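MymaA.19257.a.B3 (Mycobacterium marinum, PDB 6Q10) is of unknown function but probably works at the mycobacterial cell envelope, this chain being the soluble LytR_C-family part of a secreted, membrane-anchored protein. Local coordinates at residues Val32-Gln43 with Asp107-Phe118; Ala90-Thr98 with Leu121-Leu131. All coordinates share one frame; numbering follows the deposited sequence.

Contact 1 is a parallel strand pair inside the mixed sheet; contact 2 joins helix 85-94 and the residues after it to the segment that runs into helix 125-132. Their centres lie about 16 Å apart, yet they touch: Val32 CG2 packs on Val91 CG2 at 3.7 Å, and Leu112 CD1 meets Ala95 CB at 3.9 Å. Helix 85-94 is thus shared, lying on the sheet in contact 1 and meeting helix 125-132 in contact 2. Along the chain the segments alternate, and strand 110-114 is followed by helix 125-132. No active site is known; the ethanediol at Asp126 in contact 2 probably came from the crystallisation liquor.

Contact 1: residues Val32-Gln43 with Asp107-Phe118; sequences VRVLNASGRGGQ and DDSVDLVLGTDF
Arg33 and Asp111 run side by side from neighbouring strands, both with CG turned opposite the carbonyl carbon (chi1 -55° and -58°). From there the extended arginine brings NH1 to the syn lone pair of Asp111 OD1 at 3.0 Å. This salt bridge lies in the guanidinium plane, with the carboxylate turned 60° from it. The same NH1 makes a weak bond to Ser109 OG, while Arg105 takes Asp111 OD2 in a second salt bridge. Leu35 is on this face too, its CD1 lying 3.8 Å from Asp111 CG.

Between the strands runs a regular parallel ladder, with Arg33 and Leu35 each bonding through N and O. Asn36 OD1 accepts from Ser38 N, an Asx turn opening the strand-turn-helix of this LytR_C-family region. Beyond it, Gln43 stretches out with CG anti to its backbone N and lays CG 3.7 Å from Leu114 CD1. Its amide is held at both ends: OE1 accepts from Ser38 OG in plane, and NE2 donates to Phe118 O at 3.2 Å, arriving above that carbonyl's plane. NE2 also sits at the edge of the Phe118 ring, one face of which takes Leu114 CD2 over its centre. Arg40 NH2 reaches Thr116 O at 2.6 Å.

Strand 32-36 lies between 110-114 and 60-63, and strand 76-80 flanks 110-114. Helices 43-54 and 85-94 cover the face bearing Val32, Val34, Val110, Leu112 and Leu114.

Contact 2: residues Ala90-Thr98 with Leu121-Leu131; sequences AVWLVAPCT and LAHNDDIDAVL. With EDO (1,2-ethanediol), chain C.
A backbone carbonyl is sealed here against hydrocarbon: Leu93 O has Ile127 CD1 3.5 Å away, is buried by the contact and finds no polar partner anywhere in the model. The next carbonyl fares differently. Val94 O accepts a nearly straight bond from Ala122 N (2.8 Å, 177° at the hydrogen), and Leu121 CA adds a CH···O contact to the same oxygen. The bond from Ala122 N is the one hydrogen bond between the two segments; the rest is apolar packing.

Val94 divides its two methyls between neighbours. CG1, anti to the carbonyl carbon (chi1 -67°), goes to Leu131 CD1 at 3.9 Å and lies near Ile127 CG2, whereas CG2, between the backbone N and the carbonyl carbon, faces Leu121 CD2 at 4.0 Å. Leu93 stands across Val130 at about a right angle, CD1 on CG1 at 3.6 Å, and runs antiparallel alongside Leu131. Further along, the Pro96 ring rests CD against Ala122 CB.

The fold element here is an antiparallel helix pair, the axes of 90-94 and 125-131 being 10.5 Å apart at closest approach and inclined at 157°. Asn124 is the N-cap of the second helix: its OD1 accepts from Ile127 N at 2.7 Å, fixing the first turn from which Ile127 projects toward Leu93.

On this helix Asp126 OD1 takes a hydrogen bond from O2 of an ethanediol, while its OD2 makes a salt bridge with Lys149. Helix 144-153 also packs on Val130 through Leu146 and on Leu93 through His151, whose ring stacks with Trp92. Cys97, farther along the chain than Val94, ties the same region to the C-terminal Cys155 by a disulfide, and helix 43-54 meets Val94 and Leu121 through Leu51.

Contact 1: residues Val32-Gln43 with Asp107-Phe118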
loop_
_atom_site.group_PDB
_atom_site.type_symbol
_atom_site.label_atom_id
_atom_site.label_comp_id
_atom_site.label_asym_id
_atom_site.label_seq_id
_atom_site.Cartn_x
_atom_site.Cartn_y
_atom_site.Cartn_z
ATOM N N VAL A 32 6.778 -5.398 2.644
ATOM C CA VAL A 32 5.563 -4.814 3.218
ATOM C C VAL A 32 5.223 -5.451 4.559
ATOM O O VAL A 32 5.300 -6.675 4.723
ATOM C CB VAL A 32 4.376 -4.975 2.237
ATOM C CG1 VAL A 32 3.075 -4.472 2.831
ATOM C CG2 VAL A 32 4.654 -4.212 0.959
ATOM N N ARG A 33 4.833 -4.609 5.515
ATOM C CA ARG A 33 4.308 -5.018 6.808
ATOM C C ARG A 33 2.873 -4.539 6.866
ATOM O O ARG A 33 2.624 -3.363 6.631
ATOM C CB ARG A 33 5.077 -4.387 7.966
ATOM C CG ARG A 33 6.546 -4.609 7.981
ATOM C CD ARG A 33 7.069 -4.127 9.347
ATOM N NE ARG A 33 8.529 -4.112 9.414
ATOM C CZ ARG A 33 9.286 -3.070 9.069
ATOM N NH1 ARG A 33 8.722 -1.948 8.632
ATOM N NH2 ARG A 33 10.607 -3.148 9.151
ATOM N N VAL A 34 1.936 -5.434 7.184
ATOM C CA VAL A 34 0.532 -5.056 7.377
ATOM C C VAL A 34 0.302 -4.903 8.874
ATOM O O VAL A 34 0.587 -5.822 9.645
ATOM C CB VAL A 34 -0.420 -6.094 6.775
ATOM C CG1 VAL A 34 -1.871 -5.589 6.900
ATOM C CG2 VAL A 34 -0.056 -6.349 5.311
ATOM N N LEU A 35 -0.157 -3.727 9.288
ATOM C CA LEU A 35 -0.322 -3.392 10.703
ATOM C C LEU A 35 -1.798 -3.142 10.976
ATOM O O LEU A 35 -2.430 -2.333 10.300
ATOM C CB LEU A 35 0.519 -2.159 11.098
ATOM C CG LEU A 35 2.031 -2.297 10.835
ATOM C CD1 LEU A 35 2.763 -1.041 11.209
ATOM C CD2 LEU A 35 2.609 -3.496 11.605
ATOM N N ASN A 36 -2.324 -3.831 11.975
ATOM C CA ASN A 36 -3.725 -3.705 12.370
ATOM C C ASN A 36 -3.900 -2.471 13.246
ATOM O O ASN A 36 -3.369 -2.417 14.360
ATOM C CB ASN A 36 -4.153 -4.965 13.130
ATOM C CG ASN A 36 -5.610 -4.936 13.569
ATOM O OD1 ASN A 36 -6.109 -3.927 14.076
ATOM N ND2 ASN A 36 -6.302 -6.058 13.370
ATOM N N ALA A 37 -4.663 -1.497 12.764
ATOM C CA ALA A 37 -5.142 -0.396 13.586
ATOM C C ALA A 37 -6.657 -0.323 13.491
ATOM O O ALA A 37 -7.241 0.748 13.662
ATOM C CB ALA A 37 -4.501 0.929 13.179
ATOM N N SER A 38 -7.291 -1.447 13.142
ATOM C CA SER A 38 -8.712 -1.481 12.826
ATOM C C SER A 38 -9.559 -2.031 13.952
ATOM O O SER A 38 -10.763 -1.769 13.987
ATOM C CB SER A 38 -8.959 -2.354 11.591
ATOM O OG SER A 38 -8.735 -3.721 11.942
ATOM N N GLY A 39 -8.972 -2.823 14.834
ATOM C CA GLY A 39 -9.743 -3.476 15.863
ATOM C C GLY A 39 -10.440 -4.736 15.409
ATOM O O GLY A 39 -11.159 -5.341 16.205
ATOM N N ARG A 40 -10.223 -5.160 14.165
ATOM C CA ARG A 40 -10.844 -6.366 13.623
ATOM C C ARG A 40 -9.825 -7.493 13.685
ATOM O O ARG A 40 -8.813 -7.453 12.974
ATOM C CB ARG A 40 -11.326 -6.120 12.197
ATOM C CG ARG A 40 -12.459 -5.131 12.168
ATOM C CD ARG A 40 -12.751 -4.610 10.775
ATOM N NE ARG A 40 -13.249 -3.240 10.862
ATOM C CZ ARG A 40 -14.449 -2.912 11.333
ATOM N NH1 ARG A 40 -15.285 -3.856 11.752
ATOM N NH2 ARG A 40 -14.817 -1.637 11.384
ATOM N N GLY A 41 -10.103 -8.489 14.525
ATOM C CA GLY A 41 -9.125 -9.533 14.770
ATOM C C GLY A 41 -8.754 -10.264 13.492
ATOM O O GLY A 41 -9.604 -10.553 12.644
ATOM N N GLY A 42 -7.462 -10.541 13.349
ATOM C CA GLY A 42 -6.949 -11.265 12.206
ATOM C C GLY A 42 -6.925 -10.492 10.906
ATOM O O GLY A 42 -6.487 -11.041 9.886
ATOM N N GLN A 43 -7.338 -9.222 10.892
ATOM C CA GLN A 43 -7.427 -8.534 9.608
ATOM C C GLN A 43 -6.062 -8.310 8.972
ATOM O O GLN A 43 -5.934 -8.388 7.743
ATOM C CB GLN A 43 -8.147 -7.204 9.735
ATOM C CG GLN A 43 -8.509 -6.679 8.361
ATOM C CD GLN A 43 -9.350 -5.441 8.428
ATOM O OE1 GLN A 43 -9.224 -4.647 9.360
ATOM N NE2 GLN A 43 -10.210 -5.259 7.436
ATOM N N ASP A 107 15.296 2.581 5.596
ATOM C CA ASP A 107 15.259 1.367 4.792
ATOM C C ASP A 107 14.095 1.418 3.805
ATOM O O ASP A 107 13.368 2.410 3.701
ATOM C CB ASP A 107 15.200 0.126 5.693
ATOM C CG ASP A 107 13.849 -0.075 6.397
ATOM O OD1 ASP A 107 12.835 0.498 6.006
ATOM O OD2 ASP A 107 13.796 -0.864 7.361
ATOM N N ASP A 108 13.905 0.326 3.069
ATOM C CA ASP A 108 12.919 0.300 2.001
ATOM C C ASP A 108 11.619 -0.385 2.411
ATOM O O ASP A 108 10.797 -0.705 1.546
ATOM C CB ASP A 108 13.523 -0.370 0.755
ATOM C CG ASP A 108 14.001 -1.776 1.019
ATOM O OD1 ASP A 108 13.891 -2.272 2.157
ATOM O OD2 ASP A 108 14.514 -2.403 0.073
ATOM N N SER A 109 11.419 -0.613 3.705
ATOM C CA SER A 109 10.204 -1.262 4.150
ATOM C C SER A 109 9.042 -0.285 4.069
ATOM O O SER A 109 9.207 0.943 4.127
ATOM C CB SER A 109 10.347 -1.756 5.584
ATOM O OG SER A 109 10.491 -0.660 6.484
ATOM N N VAL A 110 7.849 -0.854 3.950
ATOM C CA VAL A 110 6.620 -0.077 3.868
ATOM C C VAL A 110 5.577 -0.705 4.784
ATOM O O VAL A 110 5.407 -1.933 4.787
ATOM C CB VAL A 110 6.128 -0.058 2.414
ATOM C CG1 VAL A 110 4.754 0.597 2.343
ATOM C CG2 VAL A 110 7.149 0.680 1.529
ATOM N N ASP A 111 4.877 0.129 5.566
ATOM C CA ASP A 111 3.796 -0.351 6.417
ATOM C C ASP A 111 2.453 0.012 5.791
ATOM O O ASP A 111 2.191 1.191 5.553
ATOM C CB ASP A 111 3.892 0.265 7.809
ATOM C CG ASP A 111 5.225 -0.032 8.509
ATOM O OD1 ASP A 111 5.853 -1.049 8.182
ATOM O OD2 ASP A 111 5.643 0.753 9.380
ATOM N N LEU A 112 1.598 -0.995 5.560
ATOM C CA LEU A 112 0.196 -0.799 5.204
ATOM C C LEU A 112 -0.591 -0.918 6.500
ATOM O O LEU A 112 -0.619 -1.987 7.117
ATOM C CB LEU A 112 -0.270 -1.835 4.184
ATOM C CG LEU A 112 -1.775 -1.826 3.952
ATOM C CD1 LEU A 112 -2.273 -0.469 3.409
ATOM C CD2 LEU A 112 -2.092 -2.977 2.976
ATOM N N VAL A 113 -1.147 0.207 6.966
ATOM C CA VAL A 113 -1.820 0.287 8.252
ATOM C C VAL A 113 -3.319 0.269 8.005
ATOM O O VAL A 113 -3.845 1.158 7.326
ATOM C CB VAL A 113 -1.410 1.555 9.011
ATOM C CG1 VAL A 113 -1.978 1.501 10.450
ATOM C CG2 VAL A 113 0.118 1.654 9.030
ATOM N N LEU A 114 -3.997 -0.747 8.518
ATOM C CA LEU A 114 -5.430 -0.918 8.282
ATOM C C LEU A 114 -6.193 -0.126 9.322
ATOM O O LEU A 114 -6.057 -0.378 10.520
ATOM C CB LEU A 114 -5.827 -2.385 8.375
ATOM C CG LEU A 114 -4.929 -3.231 7.464
ATOM C CD1 LEU A 114 -5.440 -4.670 7.599
ATOM C CD2 LEU A 114 -4.929 -2.765 6.020
ATOM N N GLY A 115 -7.026 0.811 8.862
ATOM C CA GLY A 115 -7.906 1.519 9.754
ATOM C C GLY A 115 -9.249 0.813 9.927
ATOM O O GLY A 115 -9.536 -0.225 9.329
ATOM N N THR A 116 -10.076 1.407 10.788
ATOM C CA THR A 116 -11.354 0.785 11.147
ATOM C C THR A 116 -12.233 0.566 9.932
ATOM O O THR A 116 -13.078 -0.337 9.930
ATOM C CB THR A 116 -12.111 1.641 12.159
ATOM O OG1 THR A 116 -12.345 2.944 11.599
ATOM C CG2 THR A 116 -11.328 1.767 13.442
ATOM N N ASP A 117 -12.051 1.382 8.896
ATOM C CA ASP A 117 -12.921 1.366 7.731
ATOM C C ASP A 117 -12.432 0.455 6.615
ATOM O O ASP A 117 -13.167 0.247 5.642
ATOM C CB ASP A 117 -13.050 2.770 7.172
ATOM C CG ASP A 117 -13.560 3.763 8.198
ATOM O OD1 ASP A 117 -14.027 3.354 9.296
ATOM O OD2 ASP A 117 -13.506 4.971 7.908
ATOM N N PHE A 118 -11.207 -0.046 6.703
ATOM C CA PHE A 118 -10.708 -0.952 5.682
ATOM C C PHE A 118 -11.589 -2.190 5.594
ATOM O O PHE A 118 -11.984 -2.761 6.617
ATOM C CB PHE A 118 -9.270 -1.368 5.995
ATOM C CG PHE A 118 -8.588 -2.029 4.845
ATOM C CD1 PHE A 118 -8.678 -3.401 4.668
ATOM C CD2 PHE A 118 -7.879 -1.272 3.929
ATOM C CE1 PHE A 118 -8.056 -4.006 3.586
ATOM C CE2 PHE A 118 -7.253 -1.879 2.846
ATOM C CZ PHE A 118 -7.355 -3.255 2.693
HETATM O O HOH W 1 -11.359 -2.480 9.028
#

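Contact 2: residues Ala90-Thr98 with Leu121-Leu131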
loop_
_atom_site.group_PDB
_atom_site.type_symbol
_atom_site.label_atom_id
_atom_site.label_comp_id
_atom_site.label_asym_id
_atom_site.label_seq_id
_atom_site.Cartn_x
_atom_site.Cartn_y
_atom_site.Cartn_z
ATOM N N ALA A 90 3.193 0.678 -5.225
ATOM C CA ALA A 90 2.576 -0.604 -5.542
ATOM C C ALA A 90 1.455 -0.934 -4.559
ATOM O O ALA A 90 0.369 -1.357 -4.974
ATOM C CB ALA A 90 3.645 -1.720 -5.542
ATOM N N VAL A 91 1.711 -0.757 -3.255
ATOM C CA VAL A 91 0.662 -0.984 -2.262
ATOM C C VAL A 91 -0.521 -0.052 -2.512
ATOM O O VAL A 91 -1.685 -0.445 -2.359
ATOM C CB VAL A 91 1.226 -0.806 -0.842
ATOM C CG1 VAL A 91 0.121 -1.020 0.192
ATOM C CG2 VAL A 91 2.365 -1.816 -0.615
ATOM N N TRP A 92 -0.247 1.196 -2.901
ATOM C CA TRP A 92 -1.326 2.165 -3.072
ATOM C C TRP A 92 -2.287 1.789 -4.194
ATOM O O TRP A 92 -3.438 2.227 -4.192
ATOM C CB TRP A 92 -0.682 3.547 -3.314
ATOM C CG TRP A 92 -1.551 4.746 -3.148
ATOM C CD1 TRP A 92 -2.513 4.959 -2.209
ATOM C CD2 TRP A 92 -1.494 5.926 -3.955
ATOM N NE1 TRP A 92 -3.054 6.225 -2.381
ATOM C CE2 TRP A 92 -2.455 6.822 -3.463
ATOM C CE3 TRP A 92 -0.736 6.288 -5.071
ATOM C CZ2 TRP A 92 -2.663 8.081 -4.047
ATOM C CZ3 TRP A 92 -0.941 7.542 -5.638
ATOM C CH2 TRP A 92 -1.888 8.410 -5.116
ATOM N N LEU A 93 -1.827 0.992 -5.166
ATOM C CA LEU A 93 -2.721 0.487 -6.200
ATOM C C LEU A 93 -3.867 -0.318 -5.611
ATOM O O LEU A 93 -5.003 -0.236 -6.087
ATOM C CB LEU A 93 -1.933 -0.399 -7.167
ATOM C CG LEU A 93 -0.915 0.356 -7.999
ATOM C CD1 LEU A 93 -0.025 -0.682 -8.695
ATOM C CD2 LEU A 93 -1.596 1.261 -9.045
ATOM N N VAL A 94 -3.575 -1.150 -4.600
ATOM C CA VAL A 94 -4.585 -2.047 -4.056
ATOM C C VAL A 94 -5.171 -1.514 -2.751
ATOM O O VAL A 94 -6.170 -2.065 -2.269
ATOM C CB VAL A 94 -4.030 -3.476 -3.891
ATOM C CG1 VAL A 94 -3.743 -4.075 -5.293
ATOM C CG2 VAL A 94 -2.752 -3.498 -3.029
ATOM N N ALA A 95 -4.613 -0.441 -2.196
ATOM C CA ALA A 95 -5.208 0.264 -1.052
ATOM C C ALA A 95 -5.308 1.747 -1.395
ATOM O O ALA A 95 -4.673 2.597 -0.761
ATOM C CB ALA A 95 -4.367 0.046 0.204
ATOM N N PRO A 96 -6.080 2.095 -2.425
ATOM C CA PRO A 96 -5.980 3.450 -2.985
ATOM C C PRO A 96 -6.564 4.540 -2.117
ATOM O O PRO A 96 -6.336 5.727 -2.424
ATOM C CB PRO A 96 -6.754 3.331 -4.311
ATOM C CG PRO A 96 -7.756 2.203 -4.059
ATOM C CD PRO A 96 -6.952 1.218 -3.218
ATOM N N CYS A 97 -7.347 4.213 -1.085
ATOM C CA CYS A 97 -7.993 5.263 -0.305
ATOM C C CYS A 97 -7.319 5.461 1.042
ATOM O O CYS A 97 -7.897 6.070 1.943
ATOM C CB CYS A 97 -9.486 4.975 -0.178
ATOM S SG CYS A 97 -10.252 5.035 -1.860
ATOM N N THR A 98 -6.104 4.949 1.178
ATOM C CA THR A 98 -5.282 5.200 2.354
ATOM C C THR A 98 -4.520 6.521 2.206
ATOM O O THR A 98 -4.365 7.058 1.103
ATOM C CB THR A 98 -4.304 4.057 2.590
ATOM O OG1 THR A 98 -3.502 3.871 1.418
ATOM C CG2 THR A 98 -5.056 2.767 2.948
ATOM N N LEU A 121 -8.759 -5.393 -0.158
ATOM C CA LEU A 121 -7.946 -4.781 -1.202
ATOM C C LEU A 121 -8.808 -4.455 -2.422
ATOM O O LEU A 121 -9.806 -5.126 -2.714
ATOM C CB LEU A 121 -6.812 -5.718 -1.620
ATOM C CG LEU A 121 -5.795 -6.087 -0.538
ATOM C CD1 LEU A 121 -4.823 -7.060 -1.149
ATOM C CD2 LEU A 121 -5.099 -4.830 -0.076
ATOM N N ALA A 122 -8.412 -3.406 -3.128
ATOM C CA ALA A 122 -9.123 -2.994 -4.325
ATOM C C ALA A 122 -8.685 -3.832 -5.508
ATOM O O ALA A 122 -7.517 -4.215 -5.620
ATOM C CB ALA A 122 -8.867 -1.517 -4.634
ATOM N N HIS A 123 -9.631 -4.095 -6.403
ATOM C CA HIS A 123 -9.297 -4.773 -7.645
ATOM C C HIS A 123 -10.328 -4.417 -8.701
ATOM O O HIS A 123 -11.522 -4.272 -8.411
ATOM C CB HIS A 123 -9.207 -6.296 -7.465
ATOM C CG HIS A 123 -10.534 -6.972 -7.332
ATOM N ND1 HIS A 123 -11.209 -7.503 -8.412
ATOM C CD2 HIS A 123 -11.310 -7.214 -6.249
ATOM C CE1 HIS A 123 -12.344 -8.038 -8.001
ATOM N NE2 HIS A 123 -12.430 -7.876 -6.693
ATOM N N ASN A 124 -9.845 -4.273 -9.918
ATOM C CA ASN A 124 -10.684 -4.012 -11.074
ATOM C C ASN A 124 -9.792 -4.268 -12.280
ATOM O O ASN A 124 -8.628 -4.633 -12.121
ATOM C CB ASN A 124 -11.294 -2.605 -11.051
ATOM C CG ASN A 124 -10.255 -1.505 -11.002
ATOM O OD1 ASN A 124 -9.221 -1.563 -11.668
ATOM N ND2 ASN A 124 -10.516 -0.495 -10.180
ATOM N N ASP A 125 -10.343 -4.094 -13.482
ATOM C CA ASP A 125 -9.557 -4.395 -14.674
ATOM C C ASP A 125 -8.327 -3.494 -14.771
ATOM O O ASP A 125 -7.248 -3.946 -15.173
ATOM C CB ASP A 125 -10.424 -4.279 -15.929
ATOM C CG ASP A 125 -11.366 -5.460 -16.097
ATOM O OD1 ASP A 125 -11.233 -6.449 -15.338
ATOM O OD2 ASP A 125 -12.220 -5.399 -17.002
ATOM N N ASP A 126 -8.460 -2.217 -14.416
ATOM C CA ASP A 126 -7.308 -1.318 -14.505
ATOM C C ASP A 126 -6.211 -1.724 -13.516
ATOM O O ASP A 126 -5.025 -1.796 -13.875
ATOM C CB ASP A 126 -7.740 0.127 -14.239
ATOM C CG ASP A 126 -8.613 0.703 -15.346
ATOM O OD1 ASP A 126 -8.687 0.118 -16.456
ATOM O OD2 ASP A 126 -9.257 1.745 -15.082
ATOM N N ILE A 127 -6.575 -1.933 -12.245
ATOM C CA ILE A 127 -5.585 -2.332 -11.256
ATOM C C ILE A 127 -4.929 -3.640 -11.673
ATOM O O ILE A 127 -3.707 -3.795 -11.605
ATOM C CB ILE A 127 -6.246 -2.451 -9.866
ATOM C CG1 ILE A 127 -6.660 -1.058 -9.351
ATOM C CG2 ILE A 127 -5.339 -3.191 -8.918
ATOM C CD1 ILE A 127 -7.643 -1.094 -8.174
ATOM N N ASP A 128 -5.735 -4.606 -12.124
ATOM C CA ASP A 128 -5.186 -5.899 -12.513
ATOM C C ASP A 128 -4.211 -5.754 -13.668
ATOM O O ASP A 128 -3.181 -6.435 -13.699
ATOM C CB ASP A 128 -6.312 -6.859 -12.869
ATOM C CG ASP A 128 -7.127 -7.276 -11.652
ATOM O OD1 ASP A 128 -6.889 -6.743 -10.540
ATOM O OD2 ASP A 128 -8.021 -8.135 -11.811
ATOM N N ALA A 129 -4.521 -4.870 -14.624
ATOM C CA ALA A 129 -3.599 -4.613 -15.724
ATOM C C ALA A 129 -2.277 -4.071 -15.214
ATOM O O ALA A 129 -1.201 -4.528 -15.625
ATOM C CB ALA A 129 -4.235 -3.654 -16.730
ATOM N N VAL A 130 -2.323 -3.090 -14.312
ATOM C CA VAL A 130 -1.070 -2.549 -13.789
ATOM C C VAL A 130 -0.308 -3.627 -13.013
ATOM O O VAL A 130 0.912 -3.781 -13.176
ATOM C CB VAL A 130 -1.339 -1.308 -12.923
ATOM C CG1 VAL A 130 -0.023 -0.772 -12.304
ATOM C CG2 VAL A 130 -2.001 -0.204 -13.747
ATOM N N LEU A 131 -0.996 -4.368 -12.137
ATOM C CA LEU A 131 -0.295 -5.393 -11.344
ATOM C C LEU A 131 0.394 -6.424 -12.238
ATOM O O LEU A 131 1.486 -6.888 -11.916
ATOM C CB LEU A 131 -1.244 -6.109 -10.381
ATOM C CG LEU A 131 -1.853 -5.263 -9.271
ATOM C CD1 LEU A 131 -2.885 -6.073 -8.516
ATOM C CD2 LEU A 131 -0.744 -4.783 -8.321
HETATM C C1 EDO C . -7.666 -1.100 -19.927
HETATM O O1 EDO C . -8.924 -1.358 -20.560
HETATM C C2 EDO C . -7.388 -2.139 -18.841
HETATM O O2 EDO C . -8.495 -2.205 -17.936
#